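Local atomic coordinates of MdcA (Pseudomonas aeruginosa, PDB entry 5VIT), a protein that probably acts as the acyl-carrier-protein transferase of malonate decarboxylase, exchanging the acetyl group on the carrier thioester for malonyl. Residues Ala244-Gly247 with Ile248-His252; Ile468-Leu471 with Tyr472-Arg475; Ile511-Pro514 with Glu515-Gly518; Ala530-Ser533 with Ile534-Val538. One frame throughout, in Å; residues are numbered along the deposited sequence.

Contact 1: Ala244-Gly247 with Ile248-His252; sequences AIRG and IYQRH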
loop_
_atom_site.group_PDB
_atom_site.type_symbol
_atom_site.label_atom_id
_atom_site.label_comp_id
_atom_site.label_asym_id
_atom_site.label_seq_id
_atom_site.Cartn_x
_atom_site.Cartn_y
_atom_site.Cartn_z
ATOM N N ALA A 244 -8.099 -5.881 -4.147
ATOM C CA ALA A 244 -7.837 -6.625 -5.384
ATOM C C ALA A 244 -8.428 -5.882 -6.597
ATOM O O ALA A 244 -7.773 -5.702 -7.643
ATOM C CB ALA A 244 -8.405 -8.059 -5.290
ATOM N N ILE A 245 -9.671 -5.438 -6.457
ATOM C CA ILE A 245 -10.371 -4.836 -7.585
ATOM C C ILE A 245 -9.725 -3.505 -7.958
ATOM O O ILE A 245 -9.461 -3.229 -9.128
ATOM C CB ILE A 245 -11.856 -4.648 -7.264
ATOM C CG1 ILE A 245 -12.528 -6.019 -7.156
ATOM C CG2 ILE A 245 -12.529 -3.775 -8.311
ATOM C CD1 ILE A 245 -13.951 -5.965 -6.624
ATOM N N ARG A 246 -9.440 -2.703 -6.944
ATOM C CA ARG A 246 -8.919 -1.372 -7.144
ATOM C C ARG A 246 -7.425 -1.377 -7.416
ATOM O O ARG A 246 -6.965 -0.781 -8.390
ATOM C CB ARG A 246 -9.219 -0.510 -5.917
ATOM C CG ARG A 246 -8.537 0.828 -5.923
ATOM C CD ARG A 246 -9.365 1.857 -6.685
ATOM N NE ARG A 246 -8.676 3.146 -6.799
ATOM C CZ ARG A 246 -8.960 4.079 -7.708
ATOM N NH1 ARG A 246 -9.930 3.897 -8.602
ATOM N NH2 ARG A 246 -8.277 5.208 -7.706
ATOM N N GLY A 247 -6.675 -2.049 -6.547
ATOM C CA GLY A 247 -5.223 -2.013 -6.598
ATOM C C GLY A 247 -4.591 -3.021 -7.541
ATOM O O GLY A 247 -3.380 -2.974 -7.780
ATOM N N ILE A 248 -5.397 -3.941 -8.067
ATOM C CA ILE A 248 -4.892 -4.927 -9.008
ATOM C C ILE A 248 -5.652 -4.986 -10.347
ATOM O O ILE A 248 -5.068 -4.745 -11.399
ATOM C CB ILE A 248 -4.893 -6.334 -8.384
ATOM C CG1 ILE A 248 -4.130 -6.315 -7.049
ATOM C CG2 ILE A 248 -4.296 -7.316 -9.374
ATOM C CD1 ILE A 248 -3.916 -7.719 -6.408
ATOM N N TYR A 249 -6.936 -5.312 -10.315
ATOM C CA TYR A 249 -7.704 -5.461 -11.542
ATOM C C TYR A 249 -7.721 -4.140 -12.305
ATOM O O TYR A 249 -7.394 -4.107 -13.498
ATOM C CB TYR A 249 -9.135 -5.910 -11.252
ATOM C CG TYR A 249 -9.267 -7.305 -10.683
ATOM C CD1 TYR A 249 -10.528 -7.834 -10.387
ATOM C CD2 TYR A 249 -8.143 -8.106 -10.459
ATOM C CE1 TYR A 249 -10.671 -9.112 -9.868
ATOM C CE2 TYR A 249 -8.277 -9.396 -9.942
ATOM C CZ TYR A 249 -9.540 -9.884 -9.638
ATOM O OH TYR A 249 -9.680 -11.146 -9.118
ATOM N N GLN A 250 -8.090 -3.057 -11.612
ATOM C CA GLN A 250 -8.170 -1.755 -12.248
ATOM C C GLN A 250 -6.793 -1.218 -12.565
ATOM O O GLN A 250 -6.562 -0.721 -13.675
ATOM C CB GLN A 250 -8.924 -0.745 -11.375
ATOM C CG GLN A 250 -9.052 0.650 -12.018
ATOM C CD GLN A 250 -9.816 1.646 -11.140
ATOM O OE1 GLN A 250 -10.112 1.374 -9.974
ATOM N NE2 GLN A 250 -10.135 2.802 -11.701
ATOM N N ARG A 251 -5.880 -1.311 -11.599
ATOM C CA ARG A 251 -4.511 -0.811 -11.782
ATOM C C ARG A 251 -3.847 -1.333 -13.045
ATOM O O ARG A 251 -3.175 -0.590 -13.746
ATOM C CB ARG A 251 -3.621 -1.189 -10.589
ATOM C CG ARG A 251 -3.517 -0.125 -9.528
ATOM C CD ARG A 251 -2.371 0.823 -9.822
ATOM N NE ARG A 251 -1.091 0.131 -9.706
ATOM C CZ ARG A 251 0.093 0.737 -9.648
ATOM N NH1 ARG A 251 0.158 2.071 -9.677
ATOM N NH2 ARG A 251 1.210 0.007 -9.546
ATOM N N HIS A 252 -4.018 -2.624 -13.312
ATOM C CA HIS A 252 -3.316 -3.245 -14.419
ATOM C C HIS A 252 -4.254 -3.511 -15.591
ATOM O O HIS A 252 -3.870 -4.159 -16.556
ATOM C CB HIS A 252 -2.631 -4.550 -13.953
ATOM C CG HIS A 252 -1.642 -4.344 -12.845
ATOM N ND1 HIS A 252 -0.562 -3.501 -12.966
ATOM C CD2 HIS A 252 -1.578 -4.867 -11.595
ATOM C CE1 HIS A 252 0.130 -3.507 -11.837
ATOM N NE2 HIS A 252 -0.469 -4.325 -10.987
#

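Contact 2: Ile468-Leu471 with Tyr472-Arg475; sequences IAYL and YKAR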
loop_
_atom_site.group_PDB
_atom_site.type_symbol
_atom_site.label_atom_id
_atom_site.label_comp_id
_atom_site.label_asym_id
_atom_site.label_seq_id
_atom_site.Cartn_x
_atom_site.Cartn_y
_atom_site.Cartn_z
ATOM N N ILE A 468 -1.151 -4.408 -0.361
ATOM C CA ILE A 468 -0.629 -5.124 -1.507
ATOM C C ILE A 468 0.876 -4.913 -1.576
ATOM O O ILE A 468 1.339 -3.790 -1.517
ATOM C CB ILE A 468 -1.279 -4.651 -2.830
ATOM C CG1 ILE A 468 -2.797 -4.842 -2.777
ATOM C CG2 ILE A 468 -0.666 -5.402 -4.021
ATOM C CD1 ILE A 468 -3.600 -4.168 -3.941
ATOM N N ALA A 469 1.637 -5.995 -1.689
ATOM C CA ALA A 469 3.039 -5.890 -2.055
ATOM C C ALA A 469 3.158 -6.183 -3.539
ATOM O O ALA A 469 2.773 -7.271 -3.982
ATOM C CB ALA A 469 3.896 -6.854 -1.245
ATOM N N TYR A 470 3.676 -5.214 -4.302
ATOM C CA TYR A 470 3.830 -5.358 -5.763
ATOM C C TYR A 470 5.165 -6.010 -6.125
ATOM O O TYR A 470 6.085 -5.347 -6.621
ATOM C CB TYR A 470 3.718 -3.994 -6.457
ATOM C CG TYR A 470 2.335 -3.375 -6.383
ATOM C CD1 TYR A 470 2.011 -2.469 -5.378
ATOM C CD2 TYR A 470 1.352 -3.702 -7.316
ATOM C CE1 TYR A 470 0.748 -1.901 -5.307
ATOM C CE2 TYR A 470 0.077 -3.138 -7.248
ATOM C CZ TYR A 470 -0.216 -2.234 -6.246
ATOM O OH TYR A 470 -1.474 -1.659 -6.164
ATOM N N LEU A 471 5.258 -7.310 -5.865
ATOM C CA LEU A 471 6.506 -8.059 -5.975
ATOM C C LEU A 471 7.123 -8.002 -7.367
ATOM O O LEU A 471 8.339 -8.135 -7.519
ATOM C CB LEU A 471 6.271 -9.533 -5.590
ATOM C CG LEU A 471 5.714 -9.843 -4.187
ATOM C CD1 LEU A 471 5.872 -11.336 -3.812
ATOM C CD2 LEU A 471 6.344 -8.971 -3.137
ATOM N N TYR A 472 6.301 -7.804 -8.397
ATOM C CA TYR A 472 6.854 -7.823 -9.745
ATOM C C TYR A 472 7.840 -6.693 -9.941
ATOM O O TYR A 472 8.649 -6.727 -10.867
ATOM C CB TYR A 472 5.750 -7.748 -10.783
ATOM C CG TYR A 472 5.110 -6.388 -10.966
ATOM C CD1 TYR A 472 4.025 -6.004 -10.191
ATOM C CD2 TYR A 472 5.559 -5.508 -11.953
ATOM C CE1 TYR A 472 3.425 -4.771 -10.371
ATOM C CE2 TYR A 472 4.969 -4.276 -12.133
ATOM C CZ TYR A 472 3.896 -3.916 -11.339
ATOM O OH TYR A 472 3.284 -2.697 -11.507
ATOM N N LYS A 473 7.783 -5.697 -9.056
ATOM C CA LYS A 473 8.699 -4.561 -9.109
ATOM C C LYS A 473 10.029 -4.835 -8.403
ATOM O O LYS A 473 10.996 -4.095 -8.584
ATOM C CB LYS A 473 8.031 -3.324 -8.485
ATOM C CG LYS A 473 6.792 -2.815 -9.245
ATOM C CD LYS A 473 6.127 -1.700 -8.441
ATOM C CE LYS A 473 5.168 -0.849 -9.251
ATOM N NZ LYS A 473 4.316 0.019 -8.344
ATOM N N ALA A 474 10.080 -5.882 -7.584
ATOM C CA ALA A 474 11.309 -6.219 -6.858
ATOM C C ALA A 474 12.497 -6.509 -7.786
ATOM O O ALA A 474 12.401 -7.322 -8.704
ATOM C CB ALA A 474 11.064 -7.423 -5.925
ATOM N N ARG A 475 13.625 -5.862 -7.518
ATOM C CA ARG A 475 14.808 -6.010 -8.362
ATOM C C ARG A 475 15.862 -6.947 -7.752
ATOM O O ARG A 475 16.889 -7.217 -8.373
ATOM C CB ARG A 475 15.413 -4.632 -8.652
ATOM C CG ARG A 475 14.398 -3.467 -8.565
ATOM C CD ARG A 475 15.099 -2.106 -8.521
ATOM N NE ARG A 475 15.849 -1.952 -7.278
ATOM C CZ ARG A 475 15.391 -1.364 -6.178
ATOM N NH1 ARG A 475 14.174 -0.825 -6.163
ATOM N NH2 ARG A 475 16.166 -1.293 -5.099
#

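Contact 3: Ile511-Pro514 with Glu515-Gly518; sequences IALP and EDLG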
loop_
_atom_site.group_PDB
_atom_site.type_symbol
_atom_site.label_atom_id
_atom_site.label_comp_id
_atom_site.label_asym_id
_atom_site.label_seq_id
_atom_site.Cartn_x
_atom_site.Cartn_y
_atom_site.Cartn_z
ATOM N N ILE A 511 4.592 -0.979 -2.207
ATOM C CA ILE A 511 3.387 -1.468 -1.567
ATOM C C ILE A 511 2.311 -0.404 -1.666
ATOM O O ILE A 511 2.600 0.779 -1.857
ATOM C CB ILE A 511 3.613 -1.831 -0.088
ATOM C CG1 ILE A 511 3.657 -0.571 0.782
ATOM C CG2 ILE A 511 4.902 -2.654 0.087
ATOM C CD1 ILE A 511 4.030 -0.832 2.240
ATOM N N ALA A 512 1.067 -0.842 -1.570
ATOM C CA ALA A 512 -0.061 0.069 -1.439
ATOM C C ALA A 512 -0.855 -0.334 -0.210
ATOM O O ALA A 512 -1.235 -1.496 -0.064
ATOM C CB ALA A 512 -0.941 0.029 -2.684
ATOM N N LEU A 513 -1.098 0.609 0.685
ATOM C CA LEU A 513 -2.038 0.360 1.774
ATOM C C LEU A 513 -3.399 0.719 1.217
ATOM O O LEU A 513 -3.462 1.393 0.188
ATOM C CB LEU A 513 -1.705 1.191 3.014
ATOM C CG LEU A 513 -0.339 1.009 3.664
ATOM C CD1 LEU A 513 -0.306 1.712 5.021
ATOM C CD2 LEU A 513 0.006 -0.456 3.789
ATOM N N PRO A 514 -4.489 0.267 1.870
ATOM C CA PRO A 514 -5.831 0.640 1.382
ATOM C C PRO A 514 -5.977 2.143 1.127
ATOM O O PRO A 514 -6.554 2.512 0.106
ATOM C CB PRO A 514 -6.774 0.184 2.505
ATOM C CG PRO A 514 -5.884 -0.320 3.627
ATOM C CD PRO A 514 -4.548 -0.631 3.036
ATOM N N GLU A 515 -5.408 2.987 1.987
ATOM C CA GLU A 515 -5.604 4.428 1.839
ATOM C C GLU A 515 -4.784 4.977 0.672
ATOM O O GLU A 515 -5.070 6.075 0.187
ATOM C CB GLU A 515 -5.290 5.197 3.152
ATOM C CG GLU A 515 -4.238 4.595 4.065
ATOM C CD GLU A 515 -4.704 3.336 4.815
ATOM O OE1 GLU A 515 -4.074 2.284 4.615
ATOM O OE2 GLU A 515 -5.668 3.382 5.612
ATOM N N ASP A 516 -3.795 4.216 0.192
ATOM C CA ASP A 516 -3.147 4.567 -1.077
ATOM C C ASP A 516 -4.060 4.330 -2.268
ATOM O O ASP A 516 -3.777 4.789 -3.379
ATOM C CB ASP A 516 -1.870 3.772 -1.288
ATOM C CG ASP A 516 -0.797 4.142 -0.308
ATOM O OD1 ASP A 516 -0.235 3.221 0.326
ATOM O OD2 ASP A 516 -0.525 5.349 -0.169
ATOM N N LEU A 517 -5.137 3.592 -2.037
ATOM C CA LEU A 517 -5.982 3.133 -3.112
ATOM C C LEU A 517 -7.309 3.861 -3.058
ATOM O O LEU A 517 -8.232 3.542 -3.806
ATOM C CB LEU A 517 -6.199 1.610 -3.010
ATOM C CG LEU A 517 -4.968 0.696 -3.039
ATOM C CD1 LEU A 517 -5.347 -0.763 -2.735
ATOM C CD2 LEU A 517 -4.280 0.788 -4.402
ATOM N N GLY A 518 -7.405 4.814 -2.137
ATOM C CA GLY A 518 -8.640 5.540 -1.903
ATOM C C GLY A 518 -9.663 4.731 -1.126
ATOM O O GLY A 518 -10.872 4.966 -1.212
#

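Contact 4: Ala530-Ser533 with Ile534-Val538; sequences AAKS and IAELV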
loop_
_atom_site.group_PDB
_atom_site.type_symbol
_atom_site.label_atom_id
_atom_site.label_comp_id
_atom_site.label_asym_id
_atom_site.label_seq_id
_atom_site.Cartn_x
_atom_site.Cartn_y
_atom_site.Cartn_z
ATOM N N ALA A 530 -23.253 -8.151 -2.913
ATOM C CA ALA A 530 -24.425 -8.093 -3.775
ATOM C C ALA A 530 -25.467 -9.129 -3.379
ATOM O O ALA A 530 -26.670 -8.895 -3.527
ATOM C CB ALA A 530 -24.022 -8.291 -5.218
ATOM N N ALA A 531 -25.007 -10.280 -2.893
ATOM C CA ALA A 531 -25.903 -11.256 -2.282
ATOM C C ALA A 531 -25.334 -11.680 -0.928
ATOM O O ALA A 531 -24.131 -11.915 -0.819
ATOM C CB ALA A 531 -26.089 -12.452 -3.187
ATOM N N LYS A 532 -26.187 -11.787 0.090
ATOM C CA LYS A 532 -25.730 -12.048 1.467
ATOM C C LYS A 532 -25.807 -13.508 1.887
ATOM O O LYS A 532 -25.323 -13.877 2.965
ATOM C CB LYS A 532 -26.547 -11.230 2.468
ATOM C CG LYS A 532 -25.934 -9.896 2.848
ATOM C CD LYS A 532 -26.346 -8.870 1.902
ATOM C CE LYS A 532 -25.875 -7.513 2.325
ATOM N NZ LYS A 532 -26.108 -6.638 1.166
ATOM N N SER A 533 -26.422 -14.334 1.044
ATOM C CA SER A 533 -26.786 -15.699 1.425
ATOM C C SER A 533 -27.034 -16.536 0.186
ATOM O O SER A 533 -27.195 -15.996 -0.903
ATOM C CB SER A 533 -28.048 -15.703 2.287
ATOM O OG SER A 533 -29.140 -15.203 1.519
ATOM N N ILE A 534 -27.080 -17.849 0.357
ATOM C CA ILE A 534 -27.486 -18.745 -0.723
ATOM C C ILE A 534 -28.873 -18.388 -1.276
ATOM O O ILE A 534 -29.060 -18.293 -2.492
ATOM C CB ILE A 534 -27.467 -20.193 -0.238
ATOM C CG1 ILE A 534 -26.020 -20.612 0.068
ATOM C CG2 ILE A 534 -28.076 -21.109 -1.279
ATOM C CD1 ILE A 534 -25.149 -20.701 -1.187
ATOM N N ALA A 535 -29.836 -18.149 -0.389
ATOM C CA ALA A 535 -31.186 -17.782 -0.818
ATOM C C ALA A 535 -31.180 -16.529 -1.703
ATOM O O ALA A 535 -31.966 -16.430 -2.651
ATOM C CB ALA A 535 -32.107 -17.577 0.391
ATOM N N GLU A 536 -30.279 -15.590 -1.421
ATOM C CA GLU A 536 -30.195 -14.379 -2.238
ATOM C C GLU A 536 -29.516 -14.666 -3.571
ATOM O O GLU A 536 -29.801 -14.005 -4.571
ATOM C CB GLU A 536 -29.471 -13.259 -1.484
ATOM C CG GLU A 536 -30.273 -12.758 -0.273
ATOM C CD GLU A 536 -29.903 -11.342 0.180
ATOM O OE1 GLU A 536 -28.866 -10.794 -0.255
ATOM O OE2 GLU A 536 -30.662 -10.782 0.998
ATOM N N LEU A 537 -28.630 -15.659 -3.586
ATOM C CA LEU A 537 -28.040 -16.121 -4.836
ATOM C C LEU A 537 -29.146 -16.725 -5.717
ATOM O O LEU A 537 -29.189 -16.472 -6.917
ATOM C CB LEU A 537 -26.902 -17.140 -4.576
ATOM C CG LEU A 537 -25.588 -16.570 -4.004
ATOM C CD1 LEU A 537 -24.477 -17.632 -3.831
ATOM C CD2 LEU A 537 -25.068 -15.402 -4.833
ATOM N N VAL A 538 -30.048 -17.509 -5.126
ATOM C CA VAL A 538 -31.124 -18.127 -5.901
ATOM C C VAL A 538 -32.003 -17.036 -6.503
ATOM O O VAL A 538 -32.376 -17.092 -7.678
ATOM C CB VAL A 538 -31.973 -19.086 -5.051
ATOM C CG1 VAL A 538 -33.159 -19.618 -5.864
ATOM C CG2 VAL A 538 -31.115 -20.239 -4.528
HETATM O O HOH W 1 -28.332 -7.999 -0.194
#

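Contact 1: Ala244-Gly247 with Ile248-His252
Ala244 and Ile245 meet Tyr249 and Gln250 in a local contact along the last turns of helix 235-250, where the coil widens into pi-type turns. Ala244 and Ile245 each pass their carbonyl to an amide five residues on. Tyr249 N donates to Ala244 O at 2.8 Å, and Gln250 N donates to Ile245 O, also at 2.8 Å. Both donors come in nearly along the C=O axis. Ala244 O also takes a weak bond from Ile248 N, 3.0 Å away. Two amides therefore share one acceptor where the helix widens. The bond from Arg251 N to Arg246 O is long and weak.

The Tyr249 ring folds back against the preceding turn. CG lies beside the backbone N (chi1 -67°), which sets one ring face over Ala244 C. Its CD1 is 4.2 Å from Ile245 CG1. The hydroxyl reaches His259, so both ends of this side chain are held. Side chains of strand 354-357 and helix 263-278 pack around this buried side.

The outer side is polar. Arg246 and Gln250 run side by side, with guanidinium and amide planes 77° apart. Arg246 NE also makes a weak hydrogen bond to Leu517 O. Arg246 NH1 gives Gln250 OE1 a weak hydrogen bond of 2.9 Å, bent to 124° at the hydrogen.

Contact 2: Ile468-Leu471 with Tyr472-Arg475
Tyr470 and Lys473 meet where strand 467-469 leaves the mixed sheet and the chain coils into a short 3-10 turn. Tyr470 is the centre of an inverse gamma turn, and its carbonyl then opens the 3-10 turn. Lys473 N donates to Tyr470 O at 3.0 Å. Ala474 N donates to Leu471 O at 2.8 Å. Both bonds run from an amide to the carbonyl three residues back, as in a 3-10 turn.

The side chains of Tyr470, Tyr472 and Lys473 gather together. Tyr470 and Tyr472 lie side by side. Tyr470 CD2 meets the edge of the Tyr472 ring, 3.8 Å from CE1. Tyr472 CG sits between its backbone N and carbonyl carbon (chi1 75°), which brings the ring back beside Tyr470. The Lys473 chain is extended beyond CG. It runs past Tyr470, with CD 3.9 Å from Tyr470 CB. Its NZ ends 4.8 Å from the Tyr470 ring centroid, an off-centre cation-pi contact. Ile468 CG2 packs on the opposite face of that ring.

Tyr470 OH bonds to Gly247 O, which fixes the far end of the ring. Arg251 also makes a cation-pi contact with it. Two cations thus come close together, and the ring, with the Gly509 carbonyl bound to Lys473 NZ, probably eases their mutual repulsion.

Contact 3: Ile511-Pro514 with Glu515-Gly518
Ala512 and Leu517 form the tightly packed side of this local contact, just after strand 511-512. Ala512 CB touches Leu517 CD2 at 3.8 Å. Leu517 CG lies beside its backbone N (chi1 -58°), and the branch turns back over the end of the strand. Met243 of helix 235-250 and Tyr470 pack against the same leucine.

The backbone coils tightly here too. Asp516 N donates to Leu513 O at 2.8 Å. Leu517 N donates to Pro514 O, again at 2.8 Å. The Asp516 carboxylate appears to turn back and accept from Leu513 N, although the position of OD1 is less sure. Its other oxygen forms a salt bridge with Arg506.

The Glu515 side is more open and less firmly paired. Its chain bends at chi2 and lies alongside the Pro514 ring, with OE1 3.3 Å from Pro514 CG. Glu515 OE1 also lies against Leu513 CB, at 3.1 Å. Arg521 stands near that oxygen in a long, weak ion pair. Gly518 is exposed and has positive phi (76°), a conformation that glycine adopts easily. Two consecutive bonds from amide to carbonyl three residues back, with proline at the start, make this a 3-10 turn directly after strand 511-512, an outermost strand of the mixed sheet within this chain.

Contact 4: Ala530-Ser533 with Ile534-Val538
Ser533 and Glu536 carry the hydrogen bonds that start helix 534-540. Ser533 OG accepts from Glu536 N at 3.2 Å. The serine's first torsion (chi1 64°) places OG between its own N and carbonyl carbon, facing the first turn. Ser533 O takes Leu537 N at 3.1 Å in the usual helical bond. It also takes a weak bond from Glu536 N, so that amide is shared by two oxygens of one residue.

Ser533 is thus the N-cap. Glu536 returns a bond to the incoming chain: Lys532 N donates to its OE1 at 2.9 Å, from above the carboxylate plane. A classical capping box would use the amide of the N-cap itself. Here the carboxylate reaches one residue earlier. Its charge near the helix start would probably be favourable.

Charge and water come next. Lys532 NZ and Glu536 OE1 stand 5.2 Å apart, too far for a direct pair. A water bridges them, accepting from NZ and donating to OE1. The ammonium also bonds to Leu529 O.

Apolar packing lies on another side. Ala531 CB rests 3.5 Å from Leu537 CD2, and Leu270 of helix 263-278 and Pro299 of helix 298-302 touch Leu537 as well.

In the fold
All four contacts are local, and they follow one another in series without nesting or crossing. Contact 1 comes first, late in helix 235-250. Contact 2 turns the chain out of strand 467-469, and contact 3 does the same after strand 511-512. These strands are neighbours in the mixed sheet, joined by a bond from Ile468 N to Ala512 O of 2.9 Å. Helix 235-250 packs beside them: Gly247 CA lies against Ile468 CD1 and Leu517 CD2. Contacts 1 to 3 therefore tie one helix to one sheet edge. Contact 4 starts helix 534-540 near the C terminus. It stands apart, its nearest atoms about 10 Å from contact 1.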